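Local coordinates for De novo designed switch protein caging a hemagglutinin binder (sCageHA267_1S) (Synthetic construct, PDB 7CBC), which probably works as a designed biosensor switch, a helical bundle that cages a hemagglutinin-binding domain, at residues 149-153 with 236-240; 125-129 with 163-167; 57-61 with 134-138; 110-114 with 177-181. One frame throughout, in Å; residues are numbered along the deposited sequence.

Contact 1 of 4, residues 149-153 with 236-240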
loop_
_atom_site.group_PDB
_atom_site.type_symbol
_atom_site.label_atom_id
_atom_site.label_comp_id
_atom_site.label_asym_id
_atom_site.label_seq_id
_atom_site.Cartn_x
_atom_site.Cartn_y
_atom_site.Cartn_z
ATOM N N ILE A 149 -32.247 5.427 12.882
ATOM C CA ILE A 149 -31.408 4.479 12.160
ATOM C C ILE A 149 -30.759 5.159 10.965
ATOM O O ILE A 149 -29.557 5.006 10.709
ATOM C CB ILE A 149 -32.246 3.269 11.707
ATOM C CG1 ILE A 149 -32.560 2.322 12.872
ATOM C CG2 ILE A 149 -31.563 2.545 10.542
ATOM C CD1 ILE A 149 -33.413 1.156 12.443
ATOM N N ARG A 150 -31.548 5.919 10.210
ATOM C CA ARG A 150 -31.010 6.551 9.019
ATOM C C ARG A 150 -30.065 7.688 9.384
ATOM O O ARG A 150 -29.032 7.880 8.726
ATOM C CB ARG A 150 -32.148 7.040 8.137
ATOM C CG ARG A 150 -31.711 8.079 7.183
ATOM C CD ARG A 150 -31.071 7.368 6.032
ATOM N NE ARG A 150 -30.855 8.245 4.915
ATOM C CZ ARG A 150 -31.752 8.416 3.953
ATOM N NH1 ARG A 150 -32.920 7.769 4.010
ATOM N NH2 ARG A 150 -31.512 9.249 2.942
ATOM N N GLU A 151 -30.383 8.435 10.445
ATOM C CA GLU A 151 -29.449 9.452 10.926
ATOM C C GLU A 151 -28.084 8.841 11.222
ATOM O O GLU A 151 -27.046 9.437 10.910
ATOM C CB GLU A 151 -30.002 10.142 12.173
ATOM C CG GLU A 151 -29.019 11.111 12.830
ATOM C CD GLU A 151 -29.504 11.640 14.179
ATOM O OE1 GLU A 151 -30.659 11.357 14.571
ATOM O OE2 GLU A 151 -28.721 12.340 14.856
ATOM N N ALA A 152 -28.066 7.642 11.806
ATOM C CA ALA A 152 -26.801 6.972 12.083
ATOM C C ALA A 152 -26.117 6.516 10.796
ATOM O O ALA A 152 -24.891 6.587 10.683
ATOM C CB ALA A 152 -27.033 5.790 13.024
ATOM N N LEU A 153 -26.888 6.039 9.818
ATOM C CA LEU A 153 -26.301 5.631 8.545
ATOM C C LEU A 153 -25.731 6.827 7.784
ATOM O O LEU A 153 -24.623 6.761 7.236
ATOM C CB LEU A 153 -27.346 4.908 7.701
ATOM C CG LEU A 153 -27.787 3.533 8.211
ATOM C CD1 LEU A 153 -28.905 2.994 7.341
ATOM C CD2 LEU A 153 -26.609 2.563 8.227
ATOM N N LEU A 236 -24.989 -2.006 5.483
ATOM C CA LEU A 236 -25.639 -1.474 6.679
ATOM C C LEU A 236 -26.969 -0.818 6.340
ATOM O O LEU A 236 -27.937 -0.907 7.115
ATOM C CB LEU A 236 -24.725 -0.471 7.375
ATOM C CG LEU A 236 -23.558 -1.092 8.142
ATOM C CD1 LEU A 236 -22.865 -0.037 8.971
ATOM C CD2 LEU A 236 -24.031 -2.231 9.025
ATOM N N ARG A 237 -27.028 -0.129 5.202
ATOM C CA ARG A 237 -28.297 0.406 4.734
ATOM C C ARG A 237 -29.326 -0.703 4.588
ATOM O O ARG A 237 -30.453 -0.574 5.070
ATOM C CB ARG A 237 -28.096 1.142 3.412
ATOM C CG ARG A 237 -29.275 1.980 2.973
ATOM C CD ARG A 237 -28.792 3.302 2.387
ATOM N NE ARG A 237 -29.907 4.143 1.963
ATOM C CZ ARG A 237 -30.666 4.845 2.797
ATOM N NH1 ARG A 237 -30.420 4.814 4.101
ATOM N NH2 ARG A 237 -31.670 5.579 2.329
ATOM N N LEU A 238 -28.938 -1.820 3.969
ATOM C CA LEU A 238 -29.868 -2.919 3.712
ATOM C C LEU A 238 -30.175 -3.731 4.968
ATOM O O LEU A 238 -31.302 -4.209 5.134
ATOM C CB LEU A 238 -29.304 -3.839 2.630
ATOM C CG LEU A 238 -29.919 -3.777 1.233
ATOM C CD1 LEU A 238 -29.917 -2.338 0.705
ATOM C CD2 LEU A 238 -29.153 -4.713 0.293
ATOM N N ALA A 239 -29.192 -3.918 5.852
ATOM C CA ALA A 239 -29.380 -4.776 7.014
ATOM C C ALA A 239 -30.253 -4.141 8.083
ATOM O O ALA A 239 -30.647 -4.836 9.021
ATOM C CB ALA A 239 -28.036 -5.167 7.630
ATOM N N SER A 240 -30.539 -2.848 7.981
ATOM C CA SER A 240 -31.598 -2.257 8.777
ATOM C C SER A 240 -32.923 -2.205 8.026
ATOM O O SER A 240 -33.943 -1.882 8.636
ATOM C CB SER A 240 -31.204 -0.851 9.236
ATOM O OG SER A 240 -30.838 -0.040 8.137
#
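With CG anti to the backbone N in both residues (chi1 160° in Arg-150, -168° in Arg-237) and a bend at chi2, two arginine side chains leave neighbouring helices and bring their guanidinium groups together at the outer margin of the contact. Arg-237 NH2 lies 3.0 Å from Arg-150 NH1, above one face of the Arg-150 group and displaced toward its rim, an approach so close that the modelled positions are somewhat doubtful. Because the two planes are turned 73° apart, Arg-150 meets the Arg-237 group at its edge. Both nitrogens are donors of like charge, so this approach is no bond; Glu-154 forms a salt bridge with Arg-150 NE and probably offsets part of the repulsion.

Inward of this pair the packing rests on Leu-153. One branch, CD2, touches Leu-236 CB at 3.7 Å, and the other, CD1, lies against both the backbone of Arg-237 and the hydroxyl of Ser-240. That hydroxyl turns back on the preceding turn, with OG 3.1 Å from Arg-237 O and 3.2 Å from Leu-236 O. Ile-149 CG2 closes over it, 3.6 Å from Ser-240 OG. Leu-140 of helix 99-142 backs both Ile-149 and Leu-153, making this a three-helix seam. Joining the beginning of helix 146-190 to the last turn of helix 195-239 through leucines inside and arginines outside, the arrangement belongs to one end of a six-helix bundle.

Contact 2 of 4, residues 125-129 with 163-167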
loop_
_atom_site.group_PDB
_atom_site.type_symbol
_atom_site.label_atom_id
_atom_site.label_comp_id
_atom_site.label_asym_id
_atom_site.label_seq_id
_atom_site.Cartn_x
_atom_site.Cartn_y
_atom_site.Cartn_z
ATOM N N ALA A 125 -6.345 5.528 8.274
ATOM C CA ALA A 125 -7.680 5.584 7.681
ATOM C C ALA A 125 -8.383 4.240 7.769
ATOM O O ALA A 125 -9.601 4.185 7.955
ATOM C CB ALA A 125 -7.608 6.041 6.225
ATOM N N ALA A 126 -7.647 3.138 7.633
ATOM C CA ALA A 126 -8.302 1.836 7.761
ATOM C C ALA A 126 -8.755 1.577 9.194
ATOM O O ALA A 126 -9.830 0.998 9.420
ATOM C CB ALA A 126 -7.366 0.724 7.277
ATOM N N ALA A 127 -7.960 1.999 10.182
ATOM C CA ALA A 127 -8.396 1.858 11.573
ATOM C C ALA A 127 -9.609 2.731 11.868
ATOM O O ALA A 127 -10.543 2.293 12.558
ATOM C CB ALA A 127 -7.257 2.205 12.530
ATOM N N LYS A 128 -9.620 3.968 11.363
ATOM C CA LYS A 128 -10.749 4.850 11.626
ATOM C C LYS A 128 -12.039 4.296 11.031
ATOM O O LYS A 128 -13.087 4.329 11.685
ATOM C CB LYS A 128 -10.477 6.254 11.095
ATOM C CG LYS A 128 -9.398 7.007 11.864
ATOM C CD LYS A 128 -9.213 8.396 11.294
ATOM C CE LYS A 128 -8.050 9.121 11.934
ATOM N NZ LYS A 128 -7.993 10.528 11.431
ATOM N N LEU A 129 -11.985 3.775 9.802
ATOM C CA LEU A 129 -13.176 3.165 9.229
ATOM C C LEU A 129 -13.627 1.966 10.047
ATOM O O LEU A 129 -14.829 1.761 10.237
ATOM C CB LEU A 129 -12.942 2.757 7.779
ATOM C CG LEU A 129 -12.667 3.895 6.800
ATOM C CD1 LEU A 129 -12.285 3.338 5.434
ATOM C CD2 LEU A 129 -13.879 4.801 6.690
ATOM N N ILE A 163 -13.029 10.484 6.014
ATOM C CA ILE A 163 -11.834 9.693 6.326
ATOM C C ILE A 163 -11.098 9.297 5.045
ATOM O O ILE A 163 -9.872 9.425 4.943
ATOM C CB ILE A 163 -12.215 8.453 7.157
ATOM C CG1 ILE A 163 -12.651 8.847 8.569
ATOM C CG2 ILE A 163 -11.051 7.461 7.203
ATOM C CD1 ILE A 163 -13.437 7.742 9.299
ATOM N N ILE A 164 -11.834 8.793 4.053
ATOM C CA ILE A 164 -11.202 8.372 2.811
ATOM C C ILE A 164 -10.646 9.571 2.052
ATOM O O ILE A 164 -9.582 9.481 1.417
ATOM C CB ILE A 164 -12.190 7.561 1.961
ATOM C CG1 ILE A 164 -12.346 6.161 2.550
ATOM C CG2 ILE A 164 -11.702 7.452 0.515
ATOM C CD1 ILE A 164 -13.396 5.372 1.868
ATOM N N ASP A 165 -11.340 10.713 2.108
ATOM C CA ASP A 165 -10.856 11.901 1.411
ATOM C C ASP A 165 -9.546 12.407 1.995
ATOM O O ASP A 165 -8.707 12.926 1.251
ATOM C CB ASP A 165 -11.896 13.033 1.427
ATOM C CG ASP A 165 -13.048 12.808 0.438
ATOM O OD1 ASP A 165 -12.988 11.831 -0.341
ATOM O OD2 ASP A 165 -13.995 13.637 0.410
ATOM N N GLU A 166 -9.338 12.277 3.313
ATOM C CA GLU A 166 -8.055 12.729 3.852
ATOM C C GLU A 166 -6.934 11.729 3.565
ATOM O O GLU A 166 -5.761 12.123 3.459
ATOM C CB GLU A 166 -8.172 13.028 5.352
ATOM C CG GLU A 166 -8.098 11.841 6.281
ATOM C CD GLU A 166 -8.159 12.252 7.757
ATOM O OE1 GLU A 166 -7.291 13.042 8.193
ATOM O OE2 GLU A 166 -9.084 11.797 8.481
ATOM N N ALA A 167 -7.273 10.449 3.405
ATOM C CA ALA A 167 -6.300 9.473 2.931
ATOM C C ALA A 167 -5.899 9.754 1.489
ATOM O O ALA A 167 -4.729 9.606 1.122
ATOM C CB ALA A 167 -6.866 8.059 3.067
#
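Lys-128 and Glu-166 supply the one polar bond between 125-129 and 163-167, a weak salt bridge with NZ of Lys-128 3.4 Å from OE2 of Glu-166. The lysine is fully extended beyond CG, whereas Glu-166 has its CG lodged between the backbone N and the carbonyl carbon (chi1 81°), a less common helical setting that brings the carboxylate round to the lysine. The two chains meet at about a right angle, and the length of the bond suggests a loose pairing at the exposed side.

Beneath it, Ile-163 fills the space between the helices with both its branches. Its CD1 touches Lys-128 CB at 3.8 Å, so the root of the lysine is apolar packing while its tip is charged. Its CG2 settles against Ala-125, 3.7 Å from the backbone O and little farther from CB. This is antiparallel helical-bundle packing: the short axes run 179° apart and approach to 9.8 Å, with Ala-125 CB facing Ala-167 CB at 3.8 Å.

Leu-129 works on the buried side. The side chains of Leu-129 and Ile-163 slide past each other in opposite directions, CD2 of the leucine 3.9 Å from Ile-163 CG2, while its CD1 rests on Ile-164 CG1. An alanine here would remove both branches and is likely to leave Ile-163 and Ile-164 facing a gap. Leu-225 and Gln-229 of helix 195-239 touch Leu-129 as well, while Ala-226 of the same helix meets Ile-164 and Leu-222 meets Ala-167.

Contact 3 of 4, residues 57-61 with 134-138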
loop_
_atom_site.group_PDB
_atom_site.type_symbol
_atom_site.label_atom_id
_atom_site.label_comp_id
_atom_site.label_asym_id
_atom_site.label_seq_id
_atom_site.Cartn_x
_atom_site.Cartn_y
_atom_site.Cartn_z
ATOM N N ILE A 57 -19.379 -7.286 20.445
ATOM C CA ILE A 57 -18.815 -6.008 20.019
ATOM C C ILE A 57 -17.424 -5.819 20.617
ATOM O O ILE A 57 -16.467 -5.489 19.906
ATOM C CB ILE A 57 -19.755 -4.848 20.391
ATOM C CG1 ILE A 57 -20.999 -4.856 19.497
ATOM C CG2 ILE A 57 -19.034 -3.506 20.286
ATOM C CD1 ILE A 57 -20.782 -4.266 18.141
ATOM N N LYS A 58 -17.287 -6.038 21.931
ATOM C CA LYS A 58 -15.974 -5.913 22.560
ATOM C C LYS A 58 -14.954 -6.843 21.906
ATOM O O LYS A 58 -13.794 -6.458 21.696
ATOM C CB LYS A 58 -16.066 -6.212 24.058
ATOM C CG LYS A 58 -14.722 -6.078 24.793
ATOM C CD LYS A 58 -14.690 -6.844 26.113
ATOM C CE LYS A 58 -16.064 -6.849 26.791
ATOM N NZ LYS A 58 -16.042 -7.224 28.239
ATOM N N GLU A 59 -15.367 -8.069 21.577
ATOM C CA GLU A 59 -14.423 -9.038 21.048
ATOM C C GLU A 59 -14.004 -8.696 19.621
ATOM O O GLU A 59 -12.860 -8.944 19.249
ATOM C CB GLU A 59 -15.011 -10.447 21.113
ATOM C CG GLU A 59 -13.974 -11.554 20.923
ATOM C CD GLU A 59 -14.264 -12.448 19.722
ATOM O OE1 GLU A 59 -15.261 -12.191 19.008
ATOM O OE2 GLU A 59 -13.488 -13.407 19.486
ATOM N N VAL A 60 -14.899 -8.138 18.808
ATOM C CA VAL A 60 -14.452 -7.716 17.489
ATOM C C VAL A 60 -13.627 -6.439 17.603
ATOM O O VAL A 60 -12.693 -6.227 16.822
ATOM C CB VAL A 60 -15.642 -7.555 16.527
ATOM C CG1 VAL A 60 -16.549 -6.442 16.984
ATOM C CG2 VAL A 60 -15.175 -7.309 15.104
ATOM N N LYS A 61 -13.913 -5.586 18.588
ATOM C CA LYS A 61 -13.034 -4.446 18.822
ATOM C C LYS A 61 -11.625 -4.914 19.152
ATOM O O LYS A 61 -10.661 -4.559 18.464
ATOM C CB LYS A 61 -13.590 -3.559 19.934
ATOM C CG LYS A 61 -14.679 -2.614 19.460
ATOM C CD LYS A 61 -15.091 -1.650 20.556
ATOM C CE LYS A 61 -16.179 -0.704 20.077
ATOM N NZ LYS A 61 -16.783 0.059 21.215
ATOM N N ILE A 134 -17.619 -0.431 13.617
ATOM C CA ILE A 134 -18.063 -1.127 14.818
ATOM C C ILE A 134 -19.095 -0.289 15.563
ATOM O O ILE A 134 -20.140 -0.792 15.995
ATOM C CB ILE A 134 -16.861 -1.454 15.712
ATOM C CG1 ILE A 134 -15.831 -2.250 14.923
ATOM C CG2 ILE A 134 -17.320 -2.224 16.933
ATOM C CD1 ILE A 134 -14.575 -2.555 15.702
ATOM N N ARG A 135 -18.798 0.999 15.744
ATOM C CA ARG A 135 -19.712 1.894 16.435
ATOM C C ARG A 135 -21.056 1.943 15.725
ATOM O O ARG A 135 -22.112 1.988 16.373
ATOM C CB ARG A 135 -19.087 3.290 16.525
ATOM C CG ARG A 135 -19.714 4.189 17.579
ATOM C CD ARG A 135 -19.227 5.635 17.484
ATOM N NE ARG A 135 -17.800 5.766 17.182
ATOM C CZ ARG A 135 -17.314 6.513 16.187
ATOM N NH1 ARG A 135 -18.144 7.192 15.401
ATOM N NH2 ARG A 135 -16.001 6.582 15.974
ATOM N N ALA A 136 -21.031 1.914 14.389
ATOM C CA ALA A 136 -22.263 1.932 13.610
ATOM C C ALA A 136 -23.130 0.717 13.918
ATOM O O ALA A 136 -24.338 0.848 14.151
ATOM C CB ALA A 136 -21.941 2.001 12.116
ATOM N N VAL A 137 -22.536 -0.478 13.909
ATOM C CA VAL A 137 -23.291 -1.684 14.243
ATOM C C VAL A 137 -23.818 -1.597 15.672
ATOM O O VAL A 137 -25.002 -1.853 15.941
ATOM C CB VAL A 137 -22.420 -2.936 14.038
ATOM C CG1 VAL A 137 -23.013 -4.122 14.786
ATOM C CG2 VAL A 137 -22.275 -3.246 12.559
ATOM N N GLU A 138 -22.937 -1.217 16.600
ATOM C CA GLU A 138 -23.276 -1.084 18.014
ATOM C C GLU A 138 -24.494 -0.188 18.222
ATOM O O GLU A 138 -25.407 -0.526 18.989
ATOM C CB GLU A 138 -22.046 -0.536 18.736
ATOM C CG GLU A 138 -22.051 -0.501 20.238
ATOM C CD GLU A 138 -20.694 -0.036 20.759
ATOM O OE1 GLU A 138 -20.271 1.083 20.399
ATOM O OE2 GLU A 138 -20.034 -0.784 21.510
HETATM O O HOH W 1 -17.445 2.074 19.616
#
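Ile-57 and Ile-134 meet at the apolar centre of this contact, their CG2 methyls 4.0 Å apart. The helices that carry them run antiparallel, with the short axes 175° from each other. In Ile-57 the chain turns again at chi2 (-80°), and the resulting kink lays CD1 against Val-137 CG1 at 4.0 Å. Val-60 completes the apolar patch more loosely, with CG1 4.3 Å from Ile-134 CG2. Farther in, Leu-36 of helix 3-46 packs on Val-60, Ala-44 on Val-137, and Leu-40 on both valines. Antiparallel packing of this kind, within the six-helix bundle, joins helix 50-93 to helix 99-142, with helix 3-46 behind.

Outward, Lys-61 lies over Ile-134 along its own methylenes. Its CE is 3.7 Å from Ile-134 CG2, and CG keeps a similar distance, so the extended chain roofs the isoleucine before it ends in charge. NZ then forms a weak salt bridge with Glu-138 OE2 at 3.4 Å, the two chains meeting at about a right angle. A water bridges the pair as well: it accepts from Lys-61 NZ at 2.7 Å and donates to Glu-138 OE1 at 3.1 Å. The carboxylate therefore engages the lysine through one oxygen directly and through the other by way of the solvent.

A serine in place of Lys-61 would probably uncover Ile-134 and leave the bridging water without its donor and the carboxylate short of one of its two cations. Arg-54 forms a salt bridge with the same OE2. Two cations converging on one oxygen are likely to stabilise the charged carboxylate beside the apolar methyl of Ile-57.

Contact 4 of 4, residues 110-114 with 177-181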
loop_
_atom_site.group_PDB
_atom_site.type_symbol
_atom_site.label_atom_id
_atom_site.label_comp_id
_atom_site.label_asym_id
_atom_site.label_seq_id
_atom_site.Cartn_x
_atom_site.Cartn_y
_atom_site.Cartn_z
ATOM N N GLU A 110 14.950 10.413 1.290
ATOM C CA GLU A 110 13.775 11.262 1.484
ATOM C C GLU A 110 12.535 10.646 0.867
ATOM O O GLU A 110 11.425 10.765 1.412
ATOM C CB GLU A 110 13.985 12.631 0.854
ATOM C CG GLU A 110 14.847 13.605 1.602
ATOM C CD GLU A 110 14.854 14.938 0.886
ATOM O OE1 GLU A 110 13.805 15.622 0.886
ATOM O OE2 GLU A 110 15.890 15.277 0.281
ATOM N N THR A 111 12.685 10.057 -0.317
ATOM C CA THR A 111 11.523 9.488 -0.983
ATOM C C THR A 111 10.996 8.289 -0.205
ATOM O O THR A 111 9.781 8.152 -0.002
ATOM C CB THR A 111 11.885 9.109 -2.424
ATOM O OG1 THR A 111 12.056 10.300 -3.203
ATOM C CG2 THR A 111 10.784 8.317 -3.037
ATOM N N GLN A 112 11.898 7.437 0.286
ATOM C CA GLN A 112 11.437 6.283 1.039
ATOM C C GLN A 112 10.762 6.693 2.337
ATOM O O GLN A 112 9.814 6.041 2.771
ATOM C CB GLN A 112 12.597 5.331 1.301
ATOM C CG GLN A 112 12.226 4.079 2.060
ATOM C CD GLN A 112 11.169 3.234 1.369
ATOM O OE1 GLN A 112 10.713 3.539 0.263
ATOM N NE2 GLN A 112 10.768 2.158 2.035
ATOM N N ASP A 113 11.209 7.777 2.964
ATOM C CA ASP A 113 10.517 8.212 4.166
ATOM C C ASP A 113 9.107 8.685 3.841
ATOM O O ASP A 113 8.178 8.454 4.628
ATOM C CB ASP A 113 11.319 9.302 4.869
ATOM C CG ASP A 113 10.715 9.697 6.202
ATOM O OD1 ASP A 113 10.045 10.746 6.253
ATOM O OD2 ASP A 113 10.904 8.956 7.192
ATOM N N LEU A 114 8.916 9.323 2.679
ATOM C CA LEU A 114 7.561 9.674 2.250
ATOM C C LEU A 114 6.691 8.433 2.117
ATOM O O LEU A 114 5.538 8.410 2.575
ATOM C CB LEU A 114 7.592 10.411 0.913
ATOM C CG LEU A 114 8.173 11.813 0.812
ATOM C CD1 LEU A 114 8.000 12.287 -0.624
ATOM C CD2 LEU A 114 7.481 12.751 1.791
ATOM N N GLU A 177 5.195 15.617 -3.290
ATOM C CA GLU A 177 6.489 15.747 -2.619
ATOM C C GLU A 177 7.553 14.829 -3.239
ATOM O O GLU A 177 8.756 15.127 -3.169
ATOM C CB GLU A 177 6.300 15.473 -1.118
ATOM C CG GLU A 177 7.513 15.785 -0.228
ATOM C CD GLU A 177 8.073 17.190 -0.427
ATOM O OE1 GLU A 177 7.274 18.133 -0.635
ATOM O OE2 GLU A 177 9.320 17.351 -0.371
ATOM N N SER A 178 7.138 13.723 -3.861
ATOM C CA SER A 178 8.084 12.874 -4.574
ATOM C C SER A 178 8.610 13.571 -5.822
ATOM O O SER A 178 9.813 13.528 -6.113
ATOM C CB SER A 178 7.422 11.549 -4.941
ATOM O OG SER A 178 7.279 10.726 -3.805
ATOM N N GLU A 179 7.713 14.209 -6.578
ATOM C CA GLU A 179 8.128 14.936 -7.768
ATOM C C GLU A 179 8.979 16.143 -7.408
ATOM O O GLU A 179 9.932 16.468 -8.125
ATOM C CB GLU A 179 6.903 15.351 -8.571
ATOM C CG GLU A 179 6.433 14.236 -9.474
ATOM C CD GLU A 179 4.943 14.215 -9.677
ATOM O OE1 GLU A 179 4.234 15.084 -9.111
ATOM O OE2 GLU A 179 4.485 13.310 -10.411
ATOM N N ARG A 180 8.664 16.809 -6.296
ATOM C CA ARG A 180 9.459 17.961 -5.889
ATOM C C ARG A 180 10.873 17.541 -5.509
ATOM O O ARG A 180 11.839 18.245 -5.825
ATOM C CB ARG A 180 8.767 18.704 -4.744
ATOM C CG ARG A 180 9.551 19.909 -4.248
ATOM C CD ARG A 180 9.241 20.237 -2.800
ATOM N NE ARG A 180 9.887 19.275 -1.911
ATOM C CZ ARG A 180 11.203 19.204 -1.705
ATOM N NH1 ARG A 180 12.024 20.047 -2.318
ATOM N NH2 ARG A 180 11.696 18.283 -0.884
ATOM N N ILE A 181 11.017 16.385 -4.856
ATOM C CA ILE A 181 12.343 15.843 -4.559
ATOM C C ILE A 181 13.117 15.603 -5.850
ATOM O O ILE A 181 14.289 15.976 -5.978
ATOM C CB ILE A 181 12.211 14.546 -3.738
ATOM C CG1 ILE A 181 11.861 14.857 -2.277
ATOM C CG2 ILE A 181 13.470 13.680 -3.855
ATOM C CD1 ILE A 181 11.099 13.742 -1.575
HETATM O O HOH W 2 14.455 17.832 -1.149
HETATM O O HOH W 3 10.836 11.176 -5.391
#
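Two helical turns run antiparallel here, their short axes 10.0 Å apart at an angle of 179°, and Thr-111 and Ser-178 are the residues whose CA atoms lie nearest across the gap. Leu-114 and Ile-181 fill the interior by reaching toward each other tip to tip, CD1 to CD1 at 3.6 Å. The same CD1 of Leu-114 also touches Ser-178 OG, and together with CD2 it straddles the CG of Glu-177, whose chain crosses the leucine at about a right angle.

The small polar residues are bridged by solvent: one water donates to Thr-111 OG1 and to Ser-178 O, each at 2.7 Å. The side-chain hydroxyls have other partners too, Ala-107 O for Thr-111, and Ala-174 O and Gln-211 for Ser-178.

Charge gathers outside this antiparallel pair of bundle helices, in a salt-bridge network of Glu-110, Glu-177 and Arg-180. Bent at chi3 (75°), Arg-180 folds back and grips Glu-177 side-on, NE and NH2 both directed at OE2 in the guanidinium plane, though the modelled lengths are very short and so uncertain. Glu-110 OE1 approaches the guanidinium edge from the other helix, in a long salt bridge of 3.8 Å to Arg-180 NH2. A second water closes that gap, accepting from Arg-180 NH2 at 2.8 Å and donating to Glu-110 OE1 at 3.1 Å. One cation thus serves two carboxylates and probably eases the repulsion between them.

How the contacts relate
Read from the N terminus, contact 3 opens first, on helix 50-93, and closes at 134-138 on helix 99-142. By then contacts 4 and 2 have already opened on helix 99-142, so contact 3 crosses both. Contact 1 opens at 149-153, after contact 3 has closed, and crosses contacts 2 and 4 in its turn. Contact 2 closes at 163-167, nested inside the loop that contact 4 closes at 177-181, both pinning the hairpin of helices 99-142 and 146-190. Contact 1 closes last, tying in helix 195-239. Contacts 1 and 3 touch through Leu-236, packed on Val-137, whereas contact 4 lies beyond the chain's centre, its centre about 41 Å from that of contact 1.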